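Local coordinates for triacylglycerol lipase (Clostridium botulinum, PDB 5AH1), which hydrolyses synthetic polyesters and, as its lipase name implies, probably triacylglycerols, on an alpha/beta-hydrolase fold that binds zinc and potassium ions, at residues A[51-56]-A[102-107]; A[60-65]-A[417-422]; A[92-97]-A[255-260]; A[334-339]-A[343-348]. One frame throughout, in Å; residues are numbered along the deposited sequence.

Interaction 1 of 4, residues A[51-56]-A[102-107]; sequences DINKMP and GVVDLQ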
loop_
_atom_site.group_PDB
_atom_site.type_symbol
_atom_site.label_atom_id
_atom_site.label_comp_id
_atom_site.label_asym_id
_atom_site.label_seq_id
_atom_site.Cartn_x
_atom_site.Cartn_y
_atom_site.Cartn_z
ATOM N N ASP A 51 25.933 2.610 3.073
ATOM C CA ASP A 51 25.604 4.037 3.102
ATOM C C ASP A 51 24.218 4.314 3.683
ATOM O O ASP A 51 24.026 5.326 4.360
ATOM C CB ASP A 51 25.749 4.665 1.711
ATOM C CG ASP A 51 27.207 4.929 1.339
ATOM O OD1 ASP A 51 28.086 4.799 2.220
ATOM O OD2 ASP A 51 27.478 5.282 0.175
ATOM N N ILE A 52 23.251 3.435 3.436
ATOM C CA ILE A 52 21.966 3.565 4.113
ATOM C C ILE A 52 22.198 3.502 5.625
ATOM O O ILE A 52 21.643 4.302 6.373
ATOM C CB ILE A 52 20.954 2.477 3.690
ATOM C CG1 ILE A 52 20.518 2.674 2.232
ATOM C CG2 ILE A 52 19.741 2.463 4.632
ATOM C CD1 ILE A 52 19.632 3.897 1.958
ATOM N N ASN A 53 23.042 2.570 6.073
ATOM C CA ASN A 53 23.283 2.379 7.506
ATOM C C ASN A 53 23.962 3.579 8.172
ATOM O O ASN A 53 23.925 3.718 9.396
ATOM C CB ASN A 53 24.099 1.103 7.758
ATOM C CG ASN A 53 23.317 -0.167 7.461
ATOM O OD1 ASN A 53 22.088 -0.188 7.530
ATOM N ND2 ASN A 53 24.032 -1.234 7.138
ATOM N N LYS A 54 24.573 4.442 7.363
ATOM C CA LYS A 54 25.187 5.674 7.857
ATOM C C LYS A 54 24.175 6.803 8.062
ATOM O O LYS A 54 24.451 7.765 8.777
ATOM C CB LYS A 54 26.291 6.141 6.907
ATOM C CG LYS A 54 27.525 5.255 6.914
ATOM C CD LYS A 54 28.600 5.773 5.967
ATOM C CE LYS A 54 29.760 4.803 5.876
ATOM N NZ LYS A 54 30.812 5.291 4.952
ATOM N N MET A 55 23.007 6.690 7.434
ATOM C CA MET A 55 21.964 7.698 7.593
ATOM C C MET A 55 21.377 7.628 9.008
ATOM O O MET A 55 21.452 6.589 9.663
ATOM C CB MET A 55 20.856 7.492 6.548
ATOM C CG MET A 55 21.346 7.496 5.114
ATOM S SD MET A 55 20.017 7.255 3.915
ATOM C CE MET A 55 19.176 8.824 4.020
ATOM N N PRO A 56 20.806 8.739 9.496
ATOM C CA PRO A 56 20.234 8.728 10.849
ATOM C C PRO A 56 19.084 7.738 10.942
ATOM O O PRO A 56 18.200 7.763 10.095
ATOM C CB PRO A 56 19.711 10.157 11.028
ATOM C CG PRO A 56 20.434 10.971 10.010
ATOM C CD PRO A 56 20.690 10.062 8.861
ATOM N N GLY A 102 14.573 -1.723 0.437
ATOM C CA GLY A 102 15.485 -1.397 -0.645
ATOM C C GLY A 102 16.716 -2.279 -0.673
ATOM O O GLY A 102 16.625 -3.477 -0.954
ATOM N N VAL A 103 17.870 -1.683 -0.382
ATOM C CA VAL A 103 19.116 -2.440 -0.252
ATOM C C VAL A 103 19.272 -3.060 1.127
ATOM O O VAL A 103 20.221 -3.815 1.359
ATOM C CB VAL A 103 20.348 -1.576 -0.554
ATOM C CG1 VAL A 103 20.314 -1.109 -1.999
ATOM C CG2 VAL A 103 20.458 -0.401 0.412
ATOM N N VAL A 104 18.355 -2.735 2.039
ATOM C CA VAL A 104 18.280 -3.405 3.335
ATOM C C VAL A 104 17.089 -4.354 3.303
ATOM O O VAL A 104 15.998 -3.941 3.003
ATOM C CB VAL A 104 18.113 -2.402 4.486
ATOM C CG1 VAL A 104 17.947 -3.132 5.825
ATOM C CG2 VAL A 104 19.292 -1.427 4.528
ATOM N N ASP A 105 17.297 -5.627 3.600
ATOM C CA ASP A 105 16.219 -6.609 3.520
ATOM C C ASP A 105 15.478 -6.648 4.860
ATOM O O ASP A 105 15.876 -7.383 5.770
ATOM C CB ASP A 105 16.797 -7.976 3.142
ATOM C CG ASP A 105 15.722 -9.010 2.854
ATOM O OD1 ASP A 105 14.541 -8.766 3.175
ATOM O OD2 ASP A 105 16.047 -10.078 2.305
ATOM N N LEU A 106 14.433 -5.831 4.994
ATOM C CA LEU A 106 13.743 -5.704 6.281
ATOM C C LEU A 106 13.169 -7.032 6.759
ATOM O O LEU A 106 13.242 -7.333 7.956
ATOM C CB LEU A 106 12.630 -4.657 6.197
ATOM C CG LEU A 106 13.051 -3.199 6.054
ATOM C CD1 LEU A 106 11.846 -2.330 5.791
ATOM C CD2 LEU A 106 13.783 -2.722 7.302
ATOM N N GLN A 107 12.624 -7.831 5.838
ATOM C CA GLN A 107 12.112 -9.147 6.214
ATOM C C GLN A 107 13.201 -9.962 6.928
ATOM O O GLN A 107 12.969 -10.569 7.986
ATOM C CB GLN A 107 11.613 -9.919 4.998
ATOM C CG GLN A 107 11.163 -11.339 5.326
ATOM C CD GLN A 107 10.854 -12.164 4.104
ATOM O OE1 GLN A 107 9.872 -11.916 3.407
ATOM N NE2 GLN A 107 11.710 -13.138 3.814
#

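Interaction 2 of 4, residues A[60-65]-A[417-422]; sequences FPVEFP and AMPRII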
loop_
_atom_site.group_PDB
_atom_site.type_symbol
_atom_site.label_atom_id
_atom_site.label_comp_id
_atom_site.label_asym_id
_atom_site.label_seq_id
_atom_site.Cartn_x
_atom_site.Cartn_y
_atom_site.Cartn_z
ATOM N N PHE A 60 11.387 4.925 16.466
ATOM C CA PHE A 60 10.021 4.541 16.756
ATOM C C PHE A 60 9.575 5.397 17.951
ATOM O O PHE A 60 10.318 5.541 18.916
ATOM C CB PHE A 60 9.921 3.046 17.034
ATOM C CG PHE A 60 8.523 2.565 17.119
ATOM C CD1 PHE A 60 7.815 2.287 15.959
ATOM C CD2 PHE A 60 7.884 2.424 18.340
ATOM C CE1 PHE A 60 6.495 1.885 16.007
ATOM C CE2 PHE A 60 6.560 2.013 18.399
ATOM C CZ PHE A 60 5.873 1.732 17.231
ATOM N N PRO A 61 8.385 6.002 17.884
ATOM C CA PRO A 61 8.108 7.125 18.796
ATOM C C PRO A 61 7.573 6.783 20.184
ATOM O O PRO A 61 7.620 7.654 21.040
ATOM C CB PRO A 61 7.055 7.924 18.035
ATOM C CG PRO A 61 6.326 6.880 17.269
ATOM C CD PRO A 61 7.379 5.921 16.808
ATOM N N VAL A 62 7.069 5.575 20.405
ATOM C CA VAL A 62 6.400 5.274 21.664
ATOM C C VAL A 62 6.764 3.888 22.159
ATOM O O VAL A 62 7.196 3.020 21.400
ATOM C CB VAL A 62 4.856 5.377 21.537
ATOM C CG1 VAL A 62 4.439 6.778 21.124
ATOM C CG2 VAL A 62 4.324 4.365 20.536
ATOM N N GLU A 63 6.621 3.715 23.463
ATOM C CA GLU A 63 6.650 2.393 24.067
ATOM C C GLU A 63 5.230 1.851 24.103
ATOM O O GLU A 63 4.248 2.608 24.101
ATOM C CB GLU A 63 7.231 2.448 25.486
ATOM C CG GLU A 63 8.743 2.693 25.544
ATOM C CD GLU A 63 9.576 1.490 25.080
ATOM O OE1 GLU A 63 9.317 0.346 25.533
ATOM O OE2 GLU A 63 10.501 1.693 24.261
ATOM N N PHE A 64 5.113 0.534 24.111
ATOM C CA PHE A 64 3.809 -0.085 24.229
ATOM C C PHE A 64 3.172 0.332 25.560
ATOM O O PHE A 64 3.867 0.461 26.573
ATOM C CB PHE A 64 3.904 -1.611 24.135
ATOM C CG PHE A 64 2.566 -2.266 24.018
ATOM C CD1 PHE A 64 1.934 -2.346 22.785
ATOM C CD2 PHE A 64 1.909 -2.747 25.136
ATOM C CE1 PHE A 64 0.676 -2.909 22.667
ATOM C CE2 PHE A 64 0.647 -3.307 25.020
ATOM C CZ PHE A 64 0.033 -3.380 23.782
ATOM N N PRO A 65 1.851 0.576 25.572
ATOM C CA PRO A 65 1.223 1.020 26.824
ATOM C C PRO A 65 1.538 0.148 28.038
ATOM O O PRO A 65 1.466 -1.083 27.975
ATOM C CB PRO A 65 -0.274 0.954 26.496
ATOM C CG PRO A 65 -0.352 1.190 25.048
ATOM C CD PRO A 65 0.883 0.550 24.461
ATOM N N ALA A 417 -4.388 6.349 15.462
ATOM C CA ALA A 417 -3.621 7.204 14.558
ATOM C C ALA A 417 -2.328 7.623 15.255
ATOM O O ALA A 417 -2.338 8.376 16.227
ATOM C CB ALA A 417 -4.449 8.412 14.114
ATOM N N MET A 418 -1.215 7.082 14.768
ATOM C CA MET A 418 0.050 7.153 15.487
ATOM C C MET A 418 0.785 8.469 15.189
ATOM O O MET A 418 0.425 9.197 14.261
ATOM C CB MET A 418 0.891 5.907 15.153
ATOM C CG MET A 418 0.147 4.609 15.441
ATOM S SD MET A 418 -0.307 4.414 17.189
ATOM C CE MET A 418 1.296 4.137 17.941
ATOM N N PRO A 419 1.813 8.791 15.990
ATOM C CA PRO A 419 2.490 10.081 15.833
ATOM C C PRO A 419 3.045 10.288 14.418
ATOM O O PRO A 419 3.698 9.400 13.878
ATOM C CB PRO A 419 3.597 10.023 16.905
ATOM C CG PRO A 419 3.023 9.165 17.959
ATOM C CD PRO A 419 2.276 8.093 17.204
ATOM N N ARG A 420 2.787 11.450 13.834
ATOM C CA ARG A 420 3.126 11.692 12.436
ATOM C C ARG A 420 4.617 11.518 12.177
ATOM O O ARG A 420 5.445 11.973 12.964
ATOM C CB ARG A 420 2.686 13.099 12.013
ATOM C CG ARG A 420 2.919 13.376 10.530
ATOM C CD ARG A 420 2.186 14.610 10.011
ATOM N NE ARG A 420 0.746 14.425 10.032
ATOM C CZ ARG A 420 -0.117 15.178 9.368
ATOM N NH1 ARG A 420 0.317 16.158 8.596
ATOM N NH2 ARG A 420 -1.410 14.935 9.455
ATOM N N ILE A 421 4.942 10.890 11.047
ATOM C CA ILE A 421 6.325 10.674 10.657
ATOM C C ILE A 421 6.707 11.822 9.739
ATOM O O ILE A 421 6.560 11.745 8.513
ATOM C CB ILE A 421 6.531 9.294 9.984
ATOM C CG1 ILE A 421 5.904 8.162 10.817
ATOM C CG2 ILE A 421 8.015 9.050 9.762
ATOM C CD1 ILE A 421 6.010 6.776 10.140
ATOM N N ILE A 422 7.145 12.920 10.343
ATOM C CA ILE A 422 7.473 14.123 9.590
ATOM C C ILE A 422 8.836 14.012 8.888
ATOM O O ILE A 422 9.635 13.111 9.170
ATOM C CB ILE A 422 7.431 15.388 10.472
ATOM C CG1 ILE A 422 8.417 15.266 11.632
ATOM C CG2 ILE A 422 6.009 15.626 10.990
ATOM C CD1 ILE A 422 8.568 16.522 12.445
#

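Interaction 3 of 4, residues A[92-97]-A[255-260]; sequences DELLGY and TITGKN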
loop_
_atom_site.group_PDB
_atom_site.type_symbol
_atom_site.label_atom_id
_atom_site.label_comp_id
_atom_site.label_asym_id
_atom_site.label_seq_id
_atom_site.Cartn_x
_atom_site.Cartn_y
_atom_site.Cartn_z
ATOM N N ASP A 92 11.591 -11.657 -5.683
ATOM C CA ASP A 92 12.298 -12.230 -6.823
ATOM C C ASP A 92 12.349 -11.281 -8.021
ATOM O O ASP A 92 12.750 -11.680 -9.109
ATOM C CB ASP A 92 11.608 -13.527 -7.255
ATOM C CG ASP A 92 10.181 -13.298 -7.750
ATOM O OD1 ASP A 92 9.456 -12.487 -7.139
ATOM O OD2 ASP A 92 9.789 -13.929 -8.759
ATOM N N GLU A 93 11.943 -10.033 -7.831
ATOM C CA GLU A 93 11.921 -9.056 -8.915
ATOM C C GLU A 93 12.897 -7.916 -8.640
ATOM O O GLU A 93 13.401 -7.778 -7.527
ATOM C CB GLU A 93 10.487 -8.527 -9.115
ATOM C CG GLU A 93 9.498 -9.646 -9.465
ATOM C CD GLU A 93 8.094 -9.174 -9.766
ATOM O OE1 GLU A 93 7.299 -8.987 -8.828
ATOM O OE2 GLU A 93 7.753 -9.047 -10.956
ATOM N N LEU A 94 13.185 -7.142 -9.682
ATOM C CA LEU A 94 14.045 -5.954 -9.602
ATOM C C LEU A 94 15.471 -6.274 -9.176
ATOM O O LEU A 94 16.139 -5.445 -8.553
ATOM C CB LEU A 94 13.447 -4.890 -8.668
ATOM C CG LEU A 94 12.021 -4.434 -8.978
ATOM C CD1 LEU A 94 11.648 -3.273 -8.062
ATOM C CD2 LEU A 94 11.865 -4.057 -10.455
ATOM N N LEU A 95 15.935 -7.467 -9.543
ATOM C CA LEU A 95 17.315 -7.877 -9.305
ATOM C C LEU A 95 17.697 -7.709 -7.846
ATOM O O LEU A 95 18.826 -7.339 -7.520
ATOM C CB LEU A 95 18.264 -7.098 -10.220
ATOM C CG LEU A 95 18.031 -7.396 -11.703
ATOM C CD1 LEU A 95 18.862 -6.498 -12.575
ATOM C CD2 LEU A 95 18.319 -8.847 -12.032
ATOM N N GLY A 96 16.757 -8.015 -6.962
ATOM C CA GLY A 96 17.055 -8.063 -5.542
ATOM C C GLY A 96 16.761 -6.793 -4.769
ATOM O O GLY A 96 16.849 -6.808 -3.541
ATOM N N TYR A 97 16.437 -5.696 -5.452
ATOM C CA TYR A 97 16.063 -4.485 -4.740
ATOM C C TYR A 97 14.699 -4.716 -4.116
ATOM O O TYR A 97 13.751 -5.030 -4.828
ATOM C CB TYR A 97 15.993 -3.285 -5.684
ATOM C CG TYR A 97 15.925 -1.971 -4.941
ATOM C CD1 TYR A 97 17.081 -1.308 -4.565
ATOM C CD2 TYR A 97 14.706 -1.402 -4.593
ATOM C CE1 TYR A 97 17.025 -0.119 -3.871
ATOM C CE2 TYR A 97 14.649 -0.219 -3.890
ATOM C CZ TYR A 97 15.810 0.423 -3.540
ATOM O OH TYR A 97 15.774 1.601 -2.833
ATOM N N THR A 255 14.203 5.223 -11.857
ATOM C CA THR A 255 15.214 5.885 -11.030
ATOM C C THR A 255 15.857 4.880 -10.088
ATOM O O THR A 255 16.943 5.119 -9.571
ATOM C CB THR A 255 14.654 7.081 -10.197
ATOM O OG1 THR A 255 13.778 6.617 -9.157
ATOM C CG2 THR A 255 13.935 8.071 -11.095
ATOM N N ILE A 256 15.176 3.757 -9.872
ATOM C CA ILE A 256 15.687 2.682 -9.035
ATOM C C ILE A 256 16.397 1.622 -9.867
ATOM O O ILE A 256 17.495 1.200 -9.520
ATOM C CB ILE A 256 14.549 2.029 -8.223
ATOM C CG1 ILE A 256 13.889 3.072 -7.321
ATOM C CG2 ILE A 256 15.064 0.857 -7.406
ATOM C CD1 ILE A 256 14.839 3.802 -6.408
ATOM N N THR A 257 15.789 1.189 -10.967
ATOM C CA THR A 257 16.385 0.113 -11.760
ATOM C C THR A 257 17.554 0.603 -12.603
ATOM O O THR A 257 18.451 -0.175 -12.934
ATOM C CB THR A 257 15.364 -0.534 -12.724
ATOM O OG1 THR A 257 14.869 0.445 -13.642
ATOM C CG2 THR A 257 14.202 -1.118 -11.957
ATOM N N GLY A 258 17.543 1.894 -12.932
ATOM C CA GLY A 258 18.371 2.427 -14.005
ATOM C C GLY A 258 17.522 2.507 -15.266
ATOM O O GLY A 258 16.614 1.697 -15.438
ATOM N N LYS A 259 17.798 3.463 -16.151
ATOM C CA LYS A 259 16.869 3.741 -17.251
ATOM C C LYS A 259 16.836 2.634 -18.301
ATOM O O LYS A 259 15.837 2.455 -18.999
ATOM C CB LYS A 259 17.166 5.092 -17.917
ATOM C CG LYS A 259 18.353 5.118 -18.872
ATOM C CD LYS A 259 18.343 6.383 -19.733
ATOM C CE LYS A 259 18.343 7.640 -18.887
ATOM N NZ LYS A 259 18.605 8.863 -19.692
ATOM N N ASN A 260 17.929 1.894 -18.418
ATOM C CA ASN A 260 17.991 0.811 -19.389
ATOM C C ASN A 260 17.408 -0.475 -18.820
ATOM O O ASN A 260 16.643 -1.183 -19.492
ATOM C CB ASN A 260 19.430 0.611 -19.844
ATOM C CG ASN A 260 19.998 1.853 -20.492
ATOM O OD1 ASN A 260 19.323 2.503 -21.295
ATOM N ND2 ASN A 260 21.226 2.211 -20.126
#

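Interaction 4 of 4, residues A[334-339]-A[343-348]; sequences QATKES and GHSVAQ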
loop_
_atom_site.group_PDB
_atom_site.type_symbol
_atom_site.label_atom_id
_atom_site.label_comp_id
_atom_site.label_asym_id
_atom_site.label_seq_id
_atom_site.Cartn_x
_atom_site.Cartn_y
_atom_site.Cartn_z
ATOM N N GLN A 334 4.876 12.799 5.989
ATOM C CA GLN A 334 4.778 14.155 5.447
ATOM C C GLN A 334 6.161 14.635 5.040
ATOM O O GLN A 334 7.118 14.417 5.777
ATOM C CB GLN A 334 4.197 15.113 6.487
ATOM C CG GLN A 334 4.191 16.559 6.002
ATOM C CD GLN A 334 3.529 17.511 6.954
ATOM O OE1 GLN A 334 2.940 17.116 7.962
ATOM N NE2 GLN A 334 3.609 18.791 6.629
ATOM N N ALA A 335 6.255 15.294 3.885
ATOM C CA ALA A 335 7.522 15.882 3.459
ATOM C C ALA A 335 7.317 17.212 2.721
ATOM O O ALA A 335 8.183 17.657 1.970
ATOM C CB ALA A 335 8.349 14.906 2.622
ATOM N N THR A 336 6.181 17.857 2.971
ATOM C CA THR A 336 5.919 19.208 2.496
ATOM C C THR A 336 5.887 20.226 3.634
ATOM O O THR A 336 5.756 19.878 4.816
ATOM C CB THR A 336 4.573 19.300 1.755
ATOM O OG1 THR A 336 3.518 18.842 2.596
ATOM C CG2 THR A 336 4.591 18.465 0.479
ATOM N N LYS A 337 5.994 21.496 3.254
ATOM C CA LYS A 337 5.808 22.634 4.147
ATOM C C LYS A 337 4.871 23.611 3.468
ATOM O O LYS A 337 4.690 23.570 2.253
ATOM C CB LYS A 337 7.143 23.329 4.430
ATOM C CG LYS A 337 7.856 23.818 3.180
ATOM C CD LYS A 337 9.188 24.468 3.473
ATOM C CE LYS A 337 9.855 24.900 2.173
ATOM N NZ LYS A 337 11.217 25.477 2.375
ATOM N N GLU A 338 4.265 24.488 4.251
ATOM C CA GLU A 338 3.351 25.480 3.704
ATOM C C GLU A 338 4.128 26.672 3.158
ATOM O O GLU A 338 5.016 27.204 3.825
ATOM C CB GLU A 338 2.360 25.944 4.779
ATOM C CG GLU A 338 1.336 26.956 4.262
ATOM C CD GLU A 338 0.202 27.228 5.240
ATOM O OE1 GLU A 338 -0.062 26.378 6.125
ATOM O OE2 GLU A 338 -0.432 28.297 5.110
ATOM N N SER A 339 3.801 27.075 1.935
ATOM C CA SER A 339 4.307 28.317 1.377
ATOM C C SER A 339 3.625 29.495 2.062
ATOM O O SER A 339 2.403 29.625 2.014
ATOM C CB SER A 339 4.029 28.374 -0.116
ATOM O OG SER A 339 4.260 29.682 -0.604
ATOM N N GLY A 343 -0.103 29.863 0.678
ATOM C CA GLY A 343 -0.810 28.854 1.435
ATOM C C GLY A 343 -0.717 27.460 0.836
ATOM O O GLY A 343 -1.160 26.493 1.452
ATOM N N HIS A 344 -0.145 27.339 -0.357
ATOM C CA HIS A 344 0.035 26.031 -0.979
ATOM C C HIS A 344 1.102 25.245 -0.225
ATOM O O HIS A 344 1.968 25.831 0.420
ATOM C CB HIS A 344 0.462 26.178 -2.433
ATOM C CG HIS A 344 -0.572 26.826 -3.295
ATOM N ND1 HIS A 344 -0.251 27.595 -4.392
ATOM C CD2 HIS A 344 -1.922 26.818 -3.220
ATOM C CE1 HIS A 344 -1.361 28.035 -4.956
ATOM N NE2 HIS A 344 -2.390 27.581 -4.264
ATOM N N SER A 345 1.027 23.916 -0.302
ATOM C CA SER A 345 2.087 23.048 0.217
ATOM C C SER A 345 3.098 22.759 -0.881
ATOM O O SER A 345 2.728 22.503 -2.030
ATOM C CB SER A 345 1.536 21.732 0.764
ATOM O OG SER A 345 0.889 21.912 2.014
ATOM N N VAL A 346 4.371 22.806 -0.517
ATOM C CA VAL A 346 5.471 22.574 -1.442
ATOM C C VAL A 346 6.481 21.617 -0.838
ATOM O O VAL A 346 6.570 21.470 0.382
ATOM C CB VAL A 346 6.174 23.885 -1.824
ATOM C CG1 VAL A 346 5.189 24.803 -2.492
ATOM C CG2 VAL A 346 6.773 24.556 -0.607
ATOM N N ALA A 347 7.238 20.941 -1.689
ATOM C CA ALA A 347 8.240 19.995 -1.208
ATOM C C ALA A 347 9.251 20.640 -0.272
ATOM O O ALA A 347 9.731 21.748 -0.539
ATOM C CB ALA A 347 8.976 19.403 -2.388
ATOM N N GLN A 348 9.569 19.950 0.825
ATOM C CA GLN A 348 10.729 20.290 1.645
ATOM C C GLN A 348 11.991 19.810 0.949
ATOM O O GLN A 348 12.143 18.626 0.662
ATOM C CB GLN A 348 10.674 19.602 3.011
ATOM C CG GLN A 348 9.531 20.010 3.929
ATOM C CD GLN A 348 9.499 19.150 5.177
ATOM O OE1 GLN A 348 8.772 18.169 5.253
ATOM N NE2 GLN A 348 10.320 19.495 6.144
HETATM O O HOH W 1 7.320 17.075 7.288
HETATM O O HOH W 2 2.736 21.065 3.916
#

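Interaction 1 of 4, residues A[51-56]-A[102-107]
I52 and V104 bring the two backbones closest, their CA atoms 7.9 Å apart, where the C-terminal end of helix 49-54 faces the loop that runs into helix 106-112. In this alpha/beta-hydrolase the contact sets an N-terminal helix against the lead-in to a helix that follows strand 80-83 of the central parallel sheet. No hydrogen bond crosses it; both branches of I52 do the work. I52 CG1 lies beside the backbone N (chi1 -68°) and reaches V103 CG2 at 3.6 Å. I52 CG2, on the other branch, meets V104 CG2 at 3.9 Å, so one isoleucine straddles two consecutive valines, each approached at a slant. V103 offers the methyl that sits between its own N and carbonyl carbon, whereas V104 offers the one beside its N. I52 and V104 are buried, while V103 and N53 mark the more open margin. At the end of the loop, D105 takes the N-cap position of helix 106-112, bonding weakly to E108 N through OD1 and forming a salt bridge with R91 through OD2. K437 of helix 437-448 touches N53 and L106, bridging the two sides. The amide of N53 adds a peripheral touch, its OD1 lying 4.3 Å from the CG2 methyl of V104.

Interaction 2 of 4, residues A[60-65]-A[417-422]
Two irregular loop segments meet just past the end of strand 415-417 in the alpha/beta-hydrolase core: 417-422 leaves that strand of the central parallel sheet, and 60-65 belongs to the long N-terminal connection that precedes the sheet's strand 80-83. P61 and P419 mark the nearest backbone approach, with CA atoms 7.0 Å apart. Their rings meet at a slant through the outer carbons, P61 CG lying 4.1 Å from P419 CG and almost as near to P419 CB. V62 spreads its two methyls over neighbouring residues. V62 CG1 lies 4.2 Å from P419 CG, and V62 CG2 lies 4.0 Å from M418 CE. That terminal methyl arrives by a folded route: bends at both chi2 (-61°) and chi3 (-70°) turn the thioether back on itself and swing CE toward the valine. M418 is the buried member of the group, whereas P61 is exposed. Behind the contact, W331 of strand 327-331 touches both P61 and M418, and helix 437-448 adds W439 against P61 and F446 against V62. F60 joins the same aromatic group, meeting W439 edge-to-face. With carbon against carbon throughout and no hydrogen bond between the segments, the contact depends on van der Waals fit and the removal of apolar surface from water, and imposes no polar directionality on either loop.

Interaction 3 of 4, residues A[92-97]-A[255-260]
I256 lays its CG2 methyl over the centre of the Y97 ring, a CH-pi contact with the carbon 3.6 Å from the centroid and only 12° off the ring normal. The methyl therefore faces all six ring carbons at similar range, the nearest being Y97 CD2 at 3.6 Å. Two torsions bring this about: Y97 CG stands anti to its backbone N (chi1 -167°), swinging the ring toward the helix, and I256 CG2 is likewise anti to its own N, which points that branch at the ring face. One residue further along, T257 turns its methyl to L94, where T257 CG2 and L94 CD2 meet at 4.0 Å. The threonine is thereby split by polarity: CG2 serves the contact, and T257 OG1 donates a 2.8 Å hydrogen bond to G258 O, with a weak one to L253 O. These partners sit on the last turn of helix 242-257, which gives way at G258, where phi turns positive, and on a surface loop between strand 80-83 and helix 106-112 of the alpha/beta-hydrolase fold. Within that loop a backbone bond from Y97 N to L94 O, 3.1 Å long, closes a type I' beta turn with L95 and G96 at its corners, putting leucine and tyrosine next to the helix end together. Further out, the hydroxyl of Y97 is hydrogen-bonded to T432 OG1, fixing the far end of the ring, and F433 touches both Y97 and I256. E93, just before the turn, forms a salt bridge with K270, and the backbone of L94 pairs with that of I266. On the helix side, L262 lies against T257.

Interaction 4 of 4, residues A[334-339]-A[343-348]
K337 and V346 form the central hydrogen-bonded pair of an antiparallel beta hairpin, exchanging K337 N to V346 O and V346 N to K337 O, each 2.9 Å. The hairpin follows strand 327-331 of the central sheet and packs on helix 357-363 through T336, V346 and A347. K337 holds CG between its own N and carbonyl carbon (chi1 58°), and its extended chain passes V346, K337 CG lying 4.0 Å from V346 CG2. Q348 N bonds A335 O at 2.9 Å, and the Q348 side chain folds back over A335, just before strand 336-338, its CB and CG both 3.3 Å from A335 O. Q348 OE1 accepts a 2.7 Å bond from a water that also donates, weakly, to Q334 O, while Q348 NE2 goes to N423. T336 places OG1 between N and carbonyl carbon (chi1 56°), where N383 N bonds it and a second water links it to S345 OG. Q334 NE2 reaches T336 O from above the carbonyl plane, while Q334 OE1 is bonded by R420 NH1. S339 N bonds H344 O at 2.7 Å, nearly straight. The contact is mainly polar: main-chain bonds join the strands, and waters and side-chain amides meet polar groups beside them.

From the N terminus, helix 49-54 opens interaction 1, and the chain continues almost at once into 60-65, the first half of interaction 2. The loop at 92-97 begins interaction 3 before 102-107 closes interaction 1, so these two cross; Y97 touches G102 and V103 and joins them physically. Interaction 3 closes at the end of helix 242-257. The hairpin of interaction 4 closes a short loop of its own, and 417-422 then completes interaction 2, within whose long span interactions 3 and 4 nest. Interactions 1 and 2 also cross. The backbone of Q334 pairs with I421, tying the hairpin to the segment after strand 415-417; interactions 3 and 4 stay about 15 Å apart at their nearest atoms.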